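Local coordinates for tetraacyldisaccharide 4'-kinase (Aquifex aeolicus, PDB 4EHY), which probably transfers the gamma-phosphate of ATP to the 4'-position of a tetraacyldisaccharide 1-phosphate, giving lipid IVA in the last step of lipid IVA biosynthesis, at residues Arg206-Leu211 with Phe292-Lys297; Ile230-Leu235 with Glu273-Thr278; Ala97-Tyr102 with Leu282-Gly287. One frame throughout, in Å; residues are numbered along the deposited sequence.

Interaction 1. Residues Arg206-Leu211 with Phe292-Lys297. With ADP (adenosine-5'-diphosphate), chain B.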
loop_
_atom_site.group_PDB
_atom_site.type_symbol
_atom_site.label_atom_id
_atom_site.label_comp_id
_atom_site.label_asym_id
_atom_site.label_seq_id
_atom_site.Cartn_x
_atom_site.Cartn_y
_atom_site.Cartn_z
ATOM N N ARG A 206 3.423 -10.881 -7.116
ATOM C CA ARG A 206 2.478 -10.137 -7.942
ATOM C C ARG A 206 2.403 -10.820 -9.307
ATOM O O ARG A 206 3.427 -10.991 -9.987
ATOM C CB ARG A 206 2.888 -8.668 -8.063
ATOM C CG ARG A 206 2.626 -7.846 -6.791
ATOM C CD ARG A 206 3.198 -6.426 -6.893
ATOM N NE ARG A 206 4.575 -6.457 -7.361
ATOM C CZ ARG A 206 5.321 -5.385 -7.584
ATOM N NH1 ARG A 206 4.819 -4.178 -7.386
ATOM N NH2 ARG A 206 6.564 -5.527 -8.035
ATOM N N GLU A 207 1.203 -11.269 -9.674
ATOM C CA GLU A 207 0.986 -11.922 -10.967
ATOM C C GLU A 207 0.483 -10.894 -11.981
ATOM O O GLU A 207 -0.681 -10.480 -11.941
ATOM C CB GLU A 207 -0.013 -13.078 -10.848
ATOM C CG GLU A 207 -0.246 -13.828 -12.170
ATOM C CD GLU A 207 -1.465 -14.723 -12.133
ATOM O OE1 GLU A 207 -1.680 -15.402 -11.110
ATOM O OE2 GLU A 207 -2.216 -14.748 -13.129
ATOM N N PHE A 208 1.371 -10.462 -12.869
ATOM C CA PHE A 208 1.036 -9.436 -13.851
ATOM C C PHE A 208 0.292 -10.057 -15.018
ATOM O O PHE A 208 0.890 -10.614 -15.915
ATOM C CB PHE A 208 2.303 -8.718 -14.307
ATOM C CG PHE A 208 3.004 -8.019 -13.189
ATOM C CD1 PHE A 208 4.053 -8.631 -12.518
ATOM C CD2 PHE A 208 2.571 -6.771 -12.762
ATOM C CE1 PHE A 208 4.680 -7.995 -11.461
ATOM C CE2 PHE A 208 3.195 -6.127 -11.710
ATOM C CZ PHE A 208 4.250 -6.734 -11.058
ATOM N N CYS A 209 -1.027 -9.936 -14.988
ATOM C CA CYS A 209 -1.893 -10.725 -15.849
ATOM C C CYS A 209 -2.743 -9.856 -16.772
ATOM O O CYS A 209 -3.289 -10.338 -17.756
ATOM C CB CYS A 209 -2.847 -11.528 -14.965
ATOM S SG CYS A 209 -3.932 -10.449 -13.959
ATOM N N CYS A 210 -2.880 -8.577 -16.443
ATOM C CA CYS A 210 -3.958 -7.808 -17.032
ATOM C C CYS A 210 -3.554 -6.393 -17.401
ATOM O O CYS A 210 -2.516 -5.881 -16.974
ATOM C CB CYS A 210 -5.147 -7.792 -16.069
ATOM S SG CYS A 210 -5.236 -9.289 -15.034
ATOM N N LEU A 211 -4.398 -5.768 -18.207
ATOM C CA LEU A 211 -4.152 -4.430 -18.699
ATOM C C LEU A 211 -5.456 -3.656 -18.587
ATOM O O LEU A 211 -6.528 -4.178 -18.929
ATOM C CB LEU A 211 -3.694 -4.494 -20.151
ATOM C CG LEU A 211 -3.102 -3.221 -20.751
ATOM C CD1 LEU A 211 -1.824 -2.819 -20.025
ATOM C CD2 LEU A 211 -2.833 -3.441 -22.217
ATOM N N PHE A 292 -2.732 3.420 -20.598
ATOM C CA PHE A 292 -3.110 2.136 -20.038
ATOM C C PHE A 292 -2.309 1.845 -18.767
ATOM O O PHE A 292 -1.236 2.415 -18.559
ATOM C CB PHE A 292 -2.867 1.045 -21.092
ATOM C CG PHE A 292 -3.703 1.215 -22.325
ATOM C CD1 PHE A 292 -3.313 2.097 -23.333
ATOM C CD2 PHE A 292 -4.895 0.524 -22.468
ATOM C CE1 PHE A 292 -4.085 2.276 -24.475
ATOM C CE2 PHE A 292 -5.686 0.698 -23.610
ATOM C CZ PHE A 292 -5.277 1.578 -24.612
ATOM N N ALA A 293 -2.833 0.965 -17.920
ATOM C CA ALA A 293 -2.089 0.515 -16.753
ATOM C C ALA A 293 -1.896 -0.988 -16.735
ATOM O O ALA A 293 -2.806 -1.757 -17.074
ATOM C CB ALA A 293 -2.761 0.992 -15.423
ATOM N N LEU A 294 -0.699 -1.399 -16.326
ATOM C CA LEU A 294 -0.424 -2.805 -16.058
ATOM C C LEU A 294 -1.067 -3.148 -14.723
ATOM O O LEU A 294 -0.875 -2.440 -13.728
ATOM C CB LEU A 294 1.079 -3.052 -15.980
ATOM C CG LEU A 294 1.536 -4.494 -15.750
ATOM C CD1 LEU A 294 1.148 -5.373 -16.942
ATOM C CD2 LEU A 294 3.041 -4.543 -15.530
ATOM N N ASN A 295 -1.840 -4.224 -14.701
ATOM C CA ASN A 295 -2.531 -4.632 -13.492
ATOM C C ASN A 295 -2.062 -6.037 -13.136
ATOM O O ASN A 295 -1.465 -6.706 -13.965
ATOM C CB ASN A 295 -4.045 -4.569 -13.695
ATOM C CG ASN A 295 -4.811 -4.489 -12.387
ATOM O OD1 ASN A 295 -4.250 -4.154 -11.338
ATOM N ND2 ASN A 295 -6.102 -4.794 -12.444
ATOM N N PHE A 296 -2.296 -6.467 -11.901
ATOM C CA PHE A 296 -1.791 -7.751 -11.422
ATOM C C PHE A 296 -2.690 -8.296 -10.306
ATOM O O PHE A 296 -3.478 -7.556 -9.723
ATOM C CB PHE A 296 -0.373 -7.571 -10.870
ATOM C CG PHE A 296 -0.284 -6.513 -9.803
ATOM C CD1 PHE A 296 -0.419 -6.848 -8.454
ATOM C CD2 PHE A 296 -0.108 -5.177 -10.147
ATOM C CE1 PHE A 296 -0.352 -5.870 -7.463
ATOM C CE2 PHE A 296 -0.053 -4.184 -9.166
ATOM C CZ PHE A 296 -0.180 -4.532 -7.816
ATOM N N LYS A 297 -2.557 -9.585 -10.010
ATOM C CA LYS A 297 -3.197 -10.183 -8.844
ATOM C C LYS A 297 -2.130 -10.395 -7.780
ATOM O O LYS A 297 -0.971 -10.649 -8.090
ATOM C CB LYS A 297 -3.818 -11.539 -9.194
ATOM C CG LYS A 297 -4.921 -11.486 -10.246
ATOM C CD LYS A 297 -5.242 -12.892 -10.790
ATOM C CE LYS A 297 -6.208 -12.828 -11.986
ATOM N NZ LYS A 297 -6.404 -14.147 -12.664
HETATM P PB ADP B . 3.278 1.228 -1.393
HETATM O O1B ADP B . 3.072 2.696 -1.118
HETATM O O2B ADP B . 4.210 0.543 -0.419
HETATM O O3B ADP B . 1.969 0.481 -1.538
HETATM P PA ADP B . 3.923 1.929 -4.184
HETATM O O1A ADP B . 4.589 0.970 -5.132
HETATM O O2A ADP B . 4.356 3.366 -4.131
HETATM O O3A ADP B . 4.098 1.147 -2.771
HETATM O "O5'" ADP B . 2.359 1.945 -4.514
HETATM C "C5'" ADP B . 1.647 0.730 -4.675
HETATM C "C4'" ADP B . 0.731 0.919 -5.879
HETATM O "O4'" ADP B . 1.498 1.391 -7.014
HETATM C "C3'" ADP B . 0.165 -0.421 -6.280
HETATM O "O3'" ADP B . -1.090 -0.629 -5.637
HETATM C "C2'" ADP B . 0.032 -0.310 -7.781
HETATM O "O2'" ADP B . -1.194 0.364 -8.079
HETATM C "C1'" ADP B . 1.162 0.619 -8.176
HETATM N N9 ADP B . 2.348 -0.192 -8.552
HETATM C C8 ADP B . 3.528 -0.213 -7.902
HETATM N N7 ADP B . 4.418 -1.038 -8.513
HETATM C C5 ADP B . 3.801 -1.559 -9.591
HETATM C C6 ADP B . 4.173 -2.505 -10.671
HETATM N N6 ADP B . 5.413 -3.086 -10.728
HETATM N N1 ADP B . 3.226 -2.769 -11.596
HETATM C C2 ADP B . 2.000 -2.213 -11.560
HETATM N N3 ADP B . 1.596 -1.355 -10.608
HETATM C C4 ADP B . 2.444 -0.992 -9.616
#
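Asn295 O is shared by two amides, Cys209 N and Cys210 N, in weak bonds of 3.4 Å each. Two residues set against one make this a classic beta bulge in an otherwise antiparallel pairing, and the bulged pair is also joined to itself by a vicinal disulfide, Cys209 SG to Cys210 SG. Asn295 N closes the bulge by donating to Cys210 O at 2.9 Å; further along, Glu207 and Lys297 exchange backbone bonds, Glu207 N reaching Lys297 O at 2.8 Å. The face carrying Phe208, Phe296 and Leu294 receives the adenine. Phe296 has its CG between the backbone N and the carbonyl carbon (chi1 55°), which sets its ring across the Arg206 chain; Arg206 CD lies over one face, 4.0 Å from the centroid, while Phe296 CE2 brings the ring edge to ADP N3 at 3.6 Å. Phe208 lies alongside, rings oblique at 57°, with CD2 on Leu294 CD2 and CE2 3.4 Å from ADP N1. The Arg206 guanidinium is held by Glu189 and Gln240. Helix 238-248 packs on Phe208 and Leu294, helix 279-282 touches Ala293 and Asn295, and strand 275-277 continues the pairing beyond strand 291-300.

Interaction 2. Residues Ile230-Leu235 with Glu273-Thr278. With ADP (adenosine-5'-diphosphate), chain B.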
loop_
_atom_site.group_PDB
_atom_site.type_symbol
_atom_site.label_atom_id
_atom_site.label_comp_id
_atom_site.label_asym_id
_atom_site.label_seq_id
_atom_site.Cartn_x
_atom_site.Cartn_y
_atom_site.Cartn_z
ATOM N N ILE A 230 5.591 4.351 -24.374
ATOM C CA ILE A 230 6.221 5.246 -23.423
ATOM C C ILE A 230 5.670 4.895 -22.046
ATOM O O ILE A 230 4.468 5.015 -21.808
ATOM C CB ILE A 230 5.901 6.710 -23.738
ATOM C CG1 ILE A 230 6.422 7.069 -25.144
ATOM C CG2 ILE A 230 6.478 7.606 -22.651
ATOM C CD1 ILE A 230 6.107 8.483 -25.595
ATOM N N ALA A 231 6.546 4.431 -21.158
ATOM C CA ALA A 231 6.146 4.039 -19.810
ATOM C C ALA A 231 6.537 5.111 -18.812
ATOM O O ALA A 231 7.515 5.832 -19.015
ATOM C CB ALA A 231 6.773 2.711 -19.428
ATOM N N PHE A 232 5.756 5.216 -17.742
ATOM C CA PHE A 232 6.042 6.149 -16.668
ATOM C C PHE A 232 5.320 5.735 -15.400
ATOM O O PHE A 232 4.366 4.960 -15.447
ATOM C CB PHE A 232 5.620 7.561 -17.055
ATOM C CG PHE A 232 4.140 7.720 -17.275
ATOM C CD1 PHE A 232 3.281 7.914 -16.205
ATOM C CD2 PHE A 232 3.611 7.699 -18.560
ATOM C CE1 PHE A 232 1.913 8.082 -16.408
ATOM C CE2 PHE A 232 2.244 7.863 -18.769
ATOM C CZ PHE A 232 1.396 8.054 -17.688
ATOM N N SER A 233 5.775 6.264 -14.268
ATOM C CA SER A 233 5.096 6.061 -12.991
ATOM C C SER A 233 5.610 7.044 -11.944
ATOM O O SER A 233 6.695 7.614 -12.096
ATOM C CB SER A 233 5.270 4.622 -12.486
ATOM O OG SER A 233 6.634 4.314 -12.242
ATOM N N GLY A 234 4.818 7.230 -10.887
ATOM C CA GLY A 234 5.165 8.115 -9.787
ATOM C C GLY A 234 4.849 7.283 -8.562
ATOM O O GLY A 234 3.742 7.340 -8.026
ATOM N N LEU A 235 5.841 6.506 -8.133
ATOM C CA LEU A 235 5.684 5.480 -7.115
ATOM C C LEU A 235 6.748 5.677 -6.044
ATOM O O LEU A 235 7.645 6.511 -6.182
ATOM C CB LEU A 235 5.854 4.068 -7.683
ATOM C CG LEU A 235 5.078 3.775 -8.965
ATOM C CD1 LEU A 235 5.471 2.427 -9.531
ATOM C CD2 LEU A 235 3.593 3.835 -8.694
ATOM N N GLU A 273 0.911 8.133 -29.672
ATOM C CA GLU A 273 1.743 7.325 -28.769
ATOM C C GLU A 273 0.898 6.548 -27.777
ATOM O O GLU A 273 -0.230 6.917 -27.469
ATOM C CB GLU A 273 2.760 8.179 -28.009
ATOM C CG GLU A 273 3.753 8.928 -28.899
ATOM C CD GLU A 273 4.883 8.042 -29.414
ATOM O OE1 GLU A 273 4.744 6.804 -29.369
ATOM O OE2 GLU A 273 5.915 8.588 -29.862
ATOM N N ILE A 274 1.447 5.459 -27.273
ATOM C CA ILE A 274 0.705 4.655 -26.326
ATOM C C ILE A 274 1.470 4.631 -25.024
ATOM O O ILE A 274 2.675 4.389 -25.025
ATOM C CB ILE A 274 0.453 3.251 -26.879
ATOM C CG1 ILE A 274 -0.550 3.346 -28.031
ATOM C CG2 ILE A 274 -0.075 2.335 -25.801
ATOM C CD1 ILE A 274 -1.017 2.012 -28.568
ATOM N N TYR A 275 0.766 4.926 -23.930
ATOM C CA TYR A 275 1.373 5.065 -22.612
ATOM C C TYR A 275 1.015 3.915 -21.689
ATOM O O TYR A 275 -0.119 3.420 -21.686
ATOM C CB TYR A 275 0.968 6.390 -21.965
ATOM C CG TYR A 275 1.487 7.582 -22.727
ATOM C CD1 TYR A 275 2.707 8.166 -22.401
ATOM C CD2 TYR A 275 0.771 8.109 -23.795
ATOM C CE1 TYR A 275 3.189 9.259 -23.116
ATOM C CE2 TYR A 275 1.243 9.190 -24.508
ATOM C CZ TYR A 275 2.449 9.762 -24.166
ATOM O OH TYR A 275 2.916 10.839 -24.889
ATOM N N LEU A 276 1.998 3.500 -20.905
ATOM C CA LEU A 276 1.831 2.380 -20.009
ATOM C C LEU A 276 2.282 2.778 -18.611
ATOM O O LEU A 276 3.439 3.138 -18.403
ATOM C CB LEU A 276 2.652 1.196 -20.495
ATOM C CG LEU A 276 2.470 -0.041 -19.622
ATOM C CD1 LEU A 276 0.981 -0.366 -19.548
ATOM C CD2 LEU A 276 3.279 -1.217 -20.160
ATOM N N THR A 277 1.366 2.703 -17.651
ATOM C CA THR A 277 1.667 3.152 -16.293
ATOM C C THR A 277 0.940 2.241 -15.295
ATOM O O THR A 277 0.408 1.205 -15.699
ATOM C CB THR A 277 1.244 4.631 -16.092
ATOM O OG1 THR A 277 1.727 5.111 -14.835
ATOM C CG2 THR A 277 -0.284 4.810 -16.176
ATOM N N THR A 278 0.925 2.595 -14.009
ATOM C CA THR A 278 0.243 1.767 -13.002
ATOM C C THR A 278 -1.137 2.250 -12.564
ATOM O O THR A 278 -1.538 3.382 -12.869
ATOM C CB THR A 278 1.136 1.667 -11.734
ATOM O OG1 THR A 278 0.994 2.860 -10.959
ATOM C CG2 THR A 278 2.594 1.486 -12.100
HETATM P PB ADP B . 3.278 1.228 -1.393
HETATM O O1B ADP B . 3.072 2.696 -1.118
HETATM O O2B ADP B . 4.210 0.543 -0.419
HETATM O O3B ADP B . 1.969 0.481 -1.538
HETATM P PA ADP B . 3.923 1.929 -4.184
HETATM O O1A ADP B . 4.589 0.970 -5.132
HETATM O O2A ADP B . 4.356 3.366 -4.131
HETATM O O3A ADP B . 4.098 1.147 -2.771
HETATM O "O5'" ADP B . 2.359 1.945 -4.514
HETATM C "C5'" ADP B . 1.647 0.730 -4.675
HETATM C "C4'" ADP B . 0.731 0.919 -5.879
HETATM O "O4'" ADP B . 1.498 1.391 -7.014
HETATM C "C3'" ADP B . 0.165 -0.421 -6.280
HETATM O "O3'" ADP B . -1.090 -0.629 -5.637
HETATM C "C2'" ADP B . 0.032 -0.310 -7.781
HETATM O "O2'" ADP B . -1.194 0.364 -8.079
HETATM C "C1'" ADP B . 1.162 0.619 -8.176
HETATM N N9 ADP B . 2.348 -0.192 -8.552
HETATM C C8 ADP B . 3.528 -0.213 -7.902
HETATM N N7 ADP B . 4.418 -1.038 -8.513
HETATM C C5 ADP B . 3.801 -1.559 -9.591
HETATM C C6 ADP B . 4.173 -2.505 -10.671
HETATM N N6 ADP B . 5.413 -3.086 -10.728
HETATM N N1 ADP B . 3.226 -2.769 -11.596
HETATM C C2 ADP B . 2.000 -2.213 -11.560
HETATM N N3 ADP B . 1.596 -1.355 -10.608
HETATM C C4 ADP B . 2.444 -0.992 -9.616
#
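Two parallel strands, 229-234 and 275-277, run side by side toward the nucleotide, Ile230 paired with Tyr275 and Ala231 with Leu276. Their backbones are stitched by Ile230 N to Ile274 O (3.0 Å), Leu276 N to Ile230 O (3.0 Å) and Phe232 N to Leu276 O (3.2 Å). Beyond this the strands part, and Phe232 O, with Thr278 N 4.4 Å away, is met by a side chain in place of an amide: Thr277 OG1, swung to that oxygen by a chi1 of -171° that sets it opposite the backbone N, donates to it at 2.7 Å from 39° above the carbonyl plane. Thr277 CB sits over one face of the Phe232 ring, 3.9 Å from the centroid. The same ring turns an edge to Tyr275, whose CD1 lies in its plane, and the two side chains cross at about a right angle. Tyr275 in turn runs beside Ile230, CE1 against CG2, and its OH is bonded to Glu270 N.

At the C-terminal ends of these strands, which are distinct from strand 38-43 and the predicted P-loop (Ser45-Thr52) after it, Leu235 and Thr278 meet tip to tip and cover the same face of the adenine. Leu235 CD1 approaches ADP C8, and Thr278 CB comes within 3.3 Å of ADP N3. Thr278 is also the N-cap of helix 279-282; its OG1 bonds to Asp281 and weakly caps Lys280 N. Asp281 additionally accepts Gly234 N, tying the helix start back to the end of strand 229-234, while Ser233 OG bonds to Asn238.

Interaction 3. Residues Ala97-Tyr102 with Leu282-Gly287; sequences AGDEPY and LIKLQG. With MG (magnesium ion), chain D.
Asp99 and Lys284 form a salt bridge, NZ to OD2 at 2.8 Å, directed to the anti lone pair of OD2, away from the other carboxylate oxygen. The lysine arrives extended beyond CG and its CE rests on Asp99 CB at 3.4 Å, so the methylenes pack as the charges pair. Beside it Ile283 reaches CD1 to Asp99 O at 3.4 Å and slides past Tyr102, touching CD1 of the ring. Gln286 comes from the opposite direction to Tyr102, its NE2 merely packing 3.6 Å from the phenol OH; that amide is fixed by a straight bond from NE2 to Ile283 O (3.1 Å, 171°), with the acceptor in its plane.

The contact bridges the first turn of helix 99-107, N-capped at Gly98, and the type I turn Leu282-Leu285 that follows helix 279-282, in a kinase of the P-loop NTPase clan. Asp99 CG lies between the backbone N and the carbonyl carbon (chi1 55°), which lets OD1 bond weakly to Glu100 N. Further out, His261 bonds to Asp99 OD1 and Tyr262 O takes a second bond from Lys284 NZ, so one loop steadies both ends of the salt bridge. The Glu100 carboxylate serves the magnesium ion: OE1 binds it at 2.2 Å, four waters and ADP O1B complete six ligands, and two of those waters donate to Glu100 OE2. Lys280 bonds to Glu100 OE1, and Lys106 to Gln286 OE1.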
loop_
_atom_site.group_PDB
_atom_site.type_symbol
_atom_site.label_atom_id
_atom_site.label_comp_id
_atom_site.label_asym_id
_atom_site.label_seq_id
_atom_site.Cartn_x
_atom_site.Cartn_y
_atom_site.Cartn_z
ATOM N N ALA A 97 -8.439 12.949 -1.236
ATOM C CA ALA A 97 -8.233 11.724 -0.467
ATOM C C ALA A 97 -6.762 11.340 -0.292
ATOM O O ALA A 97 -6.396 10.731 0.708
ATOM C CB ALA A 97 -9.007 10.564 -1.095
ATOM N N GLY A 98 -5.924 11.706 -1.258
ATOM C CA GLY A 98 -4.597 11.133 -1.353
ATOM C C GLY A 98 -4.717 9.963 -2.316
ATOM O O GLY A 98 -5.735 9.266 -2.325
ATOM N N ASP A 99 -3.703 9.738 -3.141
ATOM C CA ASP A 99 -3.860 8.764 -4.218
ATOM C C ASP A 99 -4.053 7.314 -3.727
ATOM O O ASP A 99 -4.902 6.582 -4.240
ATOM C CB ASP A 99 -2.762 8.890 -5.295
ATOM C CG ASP A 99 -1.337 8.814 -4.736
ATOM O OD1 ASP A 99 -1.136 8.357 -3.586
ATOM O OD2 ASP A 99 -0.403 9.209 -5.478
ATOM N N GLU A 100 -3.310 6.899 -2.712
ATOM C CA GLU A 100 -3.466 5.521 -2.237
ATOM C C GLU A 100 -4.846 5.222 -1.645
ATOM O O GLU A 100 -5.472 4.234 -2.022
ATOM C CB GLU A 100 -2.326 5.131 -1.293
ATOM C CG GLU A 100 -1.002 5.008 -2.059
ATOM C CD GLU A 100 0.206 5.257 -1.189
ATOM O OE1 GLU A 100 1.344 5.058 -1.672
ATOM O OE2 GLU A 100 0.014 5.666 -0.026
ATOM N N PRO A 101 -5.321 6.058 -0.704
ATOM C CA PRO A 101 -6.662 5.790 -0.169
ATOM C C PRO A 101 -7.706 5.793 -1.284
ATOM O O PRO A 101 -8.638 4.985 -1.282
ATOM C CB PRO A 101 -6.901 6.978 0.774
ATOM C CG PRO A 101 -5.538 7.354 1.235
ATOM C CD PRO A 101 -4.619 7.109 0.065
ATOM N N TYR A 102 -7.555 6.710 -2.232
ATOM C CA TYR A 102 -8.508 6.788 -3.320
ATOM C C TYR A 102 -8.440 5.506 -4.180
ATOM O O TYR A 102 -9.473 4.937 -4.533
ATOM C CB TYR A 102 -8.274 8.038 -4.159
ATOM C CG TYR A 102 -9.280 8.184 -5.274
ATOM C CD1 TYR A 102 -9.117 7.500 -6.469
ATOM C CD2 TYR A 102 -10.416 8.979 -5.121
ATOM C CE1 TYR A 102 -10.034 7.611 -7.486
ATOM C CE2 TYR A 102 -11.347 9.095 -6.149
ATOM C CZ TYR A 102 -11.145 8.409 -7.325
ATOM O OH TYR A 102 -12.047 8.504 -8.361
ATOM N N LEU A 282 -2.878 5.893 -12.919
ATOM C CA LEU A 282 -4.035 5.958 -13.812
ATOM C C LEU A 282 -5.234 6.682 -13.196
ATOM O O LEU A 282 -6.018 7.303 -13.912
ATOM C CB LEU A 282 -4.448 4.543 -14.233
ATOM C CG LEU A 282 -5.380 4.436 -15.447
ATOM C CD1 LEU A 282 -4.678 4.927 -16.704
ATOM C CD2 LEU A 282 -5.846 3.004 -15.629
ATOM N N ILE A 283 -5.384 6.609 -11.873
ATOM C CA ILE A 283 -6.521 7.260 -11.212
ATOM C C ILE A 283 -6.456 8.751 -11.438
ATOM O O ILE A 283 -7.472 9.470 -11.333
ATOM C CB ILE A 283 -6.573 7.002 -9.691
ATOM C CG1 ILE A 283 -5.212 7.271 -9.060
ATOM C CG2 ILE A 283 -7.025 5.578 -9.390
ATOM C CD1 ILE A 283 -5.267 7.383 -7.553
ATOM N N LYS A 284 -5.266 9.230 -11.769
ATOM C CA LYS A 284 -5.095 10.668 -11.962
ATOM C C LYS A 284 -5.188 11.030 -13.421
ATOM O O LYS A 284 -4.988 12.187 -13.785
ATOM C CB LYS A 284 -3.759 11.134 -11.392
ATOM C CG LYS A 284 -3.560 10.691 -9.930
ATOM C CD LYS A 284 -2.117 10.847 -9.518
ATOM C CE LYS A 284 -1.748 9.886 -8.437
ATOM N NZ LYS A 284 -0.309 9.990 -8.121
ATOM N N LEU A 285 -5.485 10.041 -14.259
ATOM C CA LEU A 285 -5.480 10.258 -15.712
ATOM C C LEU A 285 -6.685 9.591 -16.365
ATOM O O LEU A 285 -6.603 9.117 -17.494
ATOM C CB LEU A 285 -4.194 9.697 -16.318
ATOM C CG LEU A 285 -2.874 10.301 -15.837
ATOM C CD1 LEU A 285 -1.736 9.345 -16.113
ATOM C CD2 LEU A 285 -2.615 11.632 -16.522
ATOM N N GLN A 286 -7.798 9.546 -15.645
ATOM C CA GLN A 286 -8.968 8.824 -16.116
ATOM C C GLN A 286 -9.482 9.513 -17.367
ATOM O O GLN A 286 -9.479 10.735 -17.460
ATOM C CB GLN A 286 -10.026 8.710 -14.998
ATOM C CG GLN A 286 -9.534 7.864 -13.797
ATOM C CD GLN A 286 -10.572 7.701 -12.675
ATOM O OE1 GLN A 286 -11.653 7.161 -12.900
ATOM N NE2 GLN A 286 -10.228 8.153 -11.451
ATOM N N GLY A 287 -9.854 8.734 -18.367
ATOM C CA GLY A 287 -10.318 9.320 -19.609
ATOM C C GLY A 287 -9.291 9.659 -20.686
ATOM O O GLY A 287 -9.670 9.786 -21.851
HETATM MG MG MG D . 3.044 4.615 -0.299
HETATM O O HOH W 1 1.834 3.971 1.217
HETATM O O HOH W 2 3.066 6.542 0.491
HETATM O O HOH W 3 4.565 4.188 1.088
HETATM O O HOH W 4 4.431 5.148 -1.807
#

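Interactions 1 and 2 belong to neighbouring strands: 291-300 pairs with 275-277, Phe292 O accepting Thr277 N at 2.8 Å, and their centres lie about 13 Å apart. Between them they hold the adenine, with Phe296 on one face and Leu235 and Thr278 on the other. Interactions 2 and 3 are buried, interaction 1 only partly so. Interaction 2 is built on parallel backbone bonds and aromatic packing; interaction 1 gives one face to the base, the other to charged Glu207 and Lys297. Interaction 3 has no strand pairing: a salt bridge joins helix and turn near the phosphate end. It meets interaction 2 through Leu285 on Phe232, and interaction 1 through Leu282 on Ala293.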